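Local coordinates for protein GTP cyclohydrolase 1 type 2 homolog (Staphylococcus aureus subsp. aureus, PDB 3LNL) that is of unknown function but binds zinc at a dinuclear metal centre and assembles into a toroid-shaped homohexamer of the NIF3 family, at residues K118-K123 / A259-K264. The protein carries 2 engineered substitutions. Sequence-based numbering, arbitrary orientation.
Sequences KVMGLK and ADIKSK. Engineered in segment 118-123: Val119 (natural residue Ala).
Lys264 lays its side chain along the carbonyls of Met120 and of Val119, an engineered residue, at the end of helix 112-119. CB starts 3.6 Å from Val119 O, and CG keeps to the same carbonyl. CD is shared, at 3.5 Å from both Val119 O and Met120 O, and CE moves on past Met120 O. NZ then donates a hydrogen bond of 3.2 Å to Met120 O. The chain, extended beyond CG, thus passes from one carbonyl of the helix end to the next. The C=O...NZ angle is 122°, but NZ stands 56° above the carbonyl plane, a position that matches neither lone pair. A second grip comes from its own helix: NZ donates a 2.7 Å hydrogen bond to the syn lone pair of Asp260 OD2, one turn earlier, as part of a salt bridge. A water donates to Met120 O and to Asp260 OD2, adding a second link between that carbonyl and the carboxylate. The carbonyl therefore accepts two hydrogen bonds, and the carboxylate holds the ammonium over the C-terminal end of helix 112-119, where its charge may help to balance the carbonyls.

Beside this polar strip runs an apolar one. Met120 CG meets Ile261 CG2 at 3.6 Å, and SD continues past the same methyl. With chi1 at 72°, Ile261 carries CG1 between its backbone N and carbonyl carbon, leaving CG2 to face the methionine. Leu265 and Ile285 also touch Met120, and Ile328 packs on Ile261.

At Gly121 the backbone takes a positive phi, and Gly121 N bonds to Lys118 O. From there the chain runs into strand 125-142, which leads on into the PII-like domain, while helix 254-264 belongs to the C-terminal NIF3 region. The contact thus joins the NIF3 segments that flank the PII-like insertion in the chain, at a Schellman motif closing helix 112-119.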
loop_
_atom_site.group_PDB
_atom_site.type_symbol
_atom_site.label_atom_id
_atom_site.label_comp_id
_atom_site.label_asym_id
_atom_site.label_seq_id
_atom_site.Cartn_x
_atom_site.Cartn_y
_atom_site.Cartn_z
ATOM N N LYS B 118 -8.178 -26.922 -29.887
ATOM C CA LYS B 118 -7.986 -28.081 -30.757
ATOM C C LYS B 118 -8.883 -29.233 -30.345
ATOM O O LYS B 118 -9.551 -29.797 -31.180
ATOM C CB LYS B 118 -6.503 -28.504 -30.778
ATOM C CG LYS B 118 -5.604 -27.588 -31.628
ATOM C CD LYS B 118 -5.930 -27.725 -33.119
ATOM C CE LYS B 118 -4.903 -27.043 -34.032
ATOM N NZ LYS B 118 -5.519 -26.808 -35.395
ATOM N N VAL B 119 -8.971 -29.526 -29.042
ATOM C CA VAL B 119 -9.842 -30.610 -28.584
ATOM C C VAL B 119 -11.333 -30.305 -28.829
ATOM O O VAL B 119 -12.142 -31.187 -29.056
ATOM C CB VAL B 119 -9.608 -30.934 -27.108
ATOM C CG1 VAL B 119 -10.547 -32.068 -26.665
ATOM C CG2 VAL B 119 -8.238 -31.309 -26.907
ATOM N N MET B 120 -11.677 -29.033 -28.833
ATOM C CA MET B 120 -13.023 -28.601 -29.197
ATOM C C MET B 120 -13.324 -28.575 -30.678
ATOM O O MET B 120 -14.469 -28.331 -31.049
ATOM C CB MET B 120 -13.290 -27.225 -28.611
ATOM C CG MET B 120 -13.308 -27.214 -27.114
ATOM S SD MET B 120 -13.484 -25.539 -26.534
ATOM C CE MET B 120 -12.947 -25.661 -24.811
ATOM N N GLY B 121 -12.320 -28.845 -31.507
ATOM C CA GLY B 121 -12.497 -28.869 -32.962
ATOM C C GLY B 121 -12.582 -27.517 -33.616
ATOM O O GLY B 121 -13.138 -27.404 -34.683
ATOM N N LEU B 122 -12.033 -26.490 -32.969
ATOM C CA LEU B 122 -12.182 -25.119 -33.454
ATOM C C LEU B 122 -11.140 -24.809 -34.500
ATOM O O LEU B 122 -10.132 -25.519 -34.609
ATOM C CB LEU B 122 -12.094 -24.109 -32.331
ATOM C CG LEU B 122 -13.035 -24.390 -31.154
ATOM C CD1 LEU B 122 -12.868 -23.344 -30.052
ATOM C CD2 LEU B 122 -14.505 -24.534 -31.617
ATOM N N LYS B 123 -11.410 -23.751 -35.264
ATOM C CA LYS B 123 -10.573 -23.288 -36.368
ATOM C C LYS B 123 -10.088 -21.875 -36.062
ATOM O O LYS B 123 -10.577 -21.232 -35.123
ATOM C CB LYS B 123 -11.376 -23.214 -37.674
ATOM C CG LYS B 123 -11.978 -24.527 -38.159
ATOM C CD LYS B 123 -10.919 -25.553 -38.533
ATOM C CE LYS B 123 -11.512 -26.805 -39.114
ATOM N NZ LYS B 123 -10.413 -27.703 -39.492
ATOM N N ALA B 259 -22.976 -28.375 -25.314
ATOM C CA ALA B 259 -23.126 -29.848 -25.343
ATOM C C ALA B 259 -22.018 -30.506 -26.093
ATOM O O ALA B 259 -21.525 -31.586 -25.720
ATOM C CB ALA B 259 -24.466 -30.235 -25.967
ATOM N N ASP B 260 -21.649 -29.892 -27.211
ATOM C CA ASP B 260 -20.562 -30.428 -28.041
ATOM C C ASP B 260 -19.238 -30.499 -27.294
ATOM O O ASP B 260 -18.517 -31.494 -27.370
ATOM C CB ASP B 260 -20.394 -29.563 -29.297
ATOM C CG ASP B 260 -19.538 -30.193 -30.299
ATOM O OD1 ASP B 260 -19.933 -31.255 -30.820
ATOM O OD2 ASP B 260 -18.463 -29.656 -30.579
ATOM N N ILE B 261 -18.896 -29.441 -26.573
ATOM C CA ILE B 261 -17.611 -29.411 -25.923
ATOM C C ILE B 261 -17.632 -30.285 -24.633
ATOM O O ILE B 261 -16.617 -30.855 -24.264
ATOM C CB ILE B 261 -17.013 -27.954 -25.753
ATOM C CG1 ILE B 261 -17.728 -27.119 -24.696
ATOM C CG2 ILE B 261 -16.895 -27.229 -27.160
ATOM C CD1 ILE B 261 -17.187 -25.695 -24.589
ATOM N N LYS B 262 -18.806 -30.426 -24.005
ATOM C CA LYS B 262 -18.994 -31.356 -22.895
ATOM C C LYS B 262 -18.623 -32.758 -23.343
ATOM O O LYS B 262 -17.867 -33.447 -22.638
ATOM C CB LYS B 262 -20.448 -31.343 -22.386
ATOM C CG LYS B 262 -20.734 -32.387 -21.266
ATOM C CD LYS B 262 -22.191 -32.431 -20.824
ATOM C CE LYS B 262 -22.386 -33.425 -19.681
ATOM N NZ LYS B 262 -23.785 -33.586 -19.262
ATOM N N SER B 263 -19.134 -33.165 -24.521
ATOM C CA SER B 263 -18.829 -34.452 -25.090
ATOM C C SER B 263 -17.351 -34.606 -25.498
ATOM O O SER B 263 -16.675 -35.584 -25.137
ATOM C CB SER B 263 -19.800 -34.697 -26.276
ATOM O OG SER B 263 -19.474 -35.864 -26.926
ATOM N N LYS B 264 -16.811 -33.611 -26.175
ATOM C CA LYS B 264 -15.443 -33.699 -26.684
ATOM C C LYS B 264 -14.406 -33.765 -25.560
ATOM O O LYS B 264 -13.406 -34.459 -25.690
ATOM C CB LYS B 264 -15.113 -32.515 -27.594
ATOM C CG LYS B 264 -15.717 -32.670 -28.973
ATOM C CD LYS B 264 -15.475 -31.502 -29.920
ATOM C CE LYS B 264 -16.092 -31.866 -31.305
ATOM N NZ LYS B 264 -16.437 -30.623 -32.028
HETATM O O HOH W 1 -17.096 -27.424 -31.200
#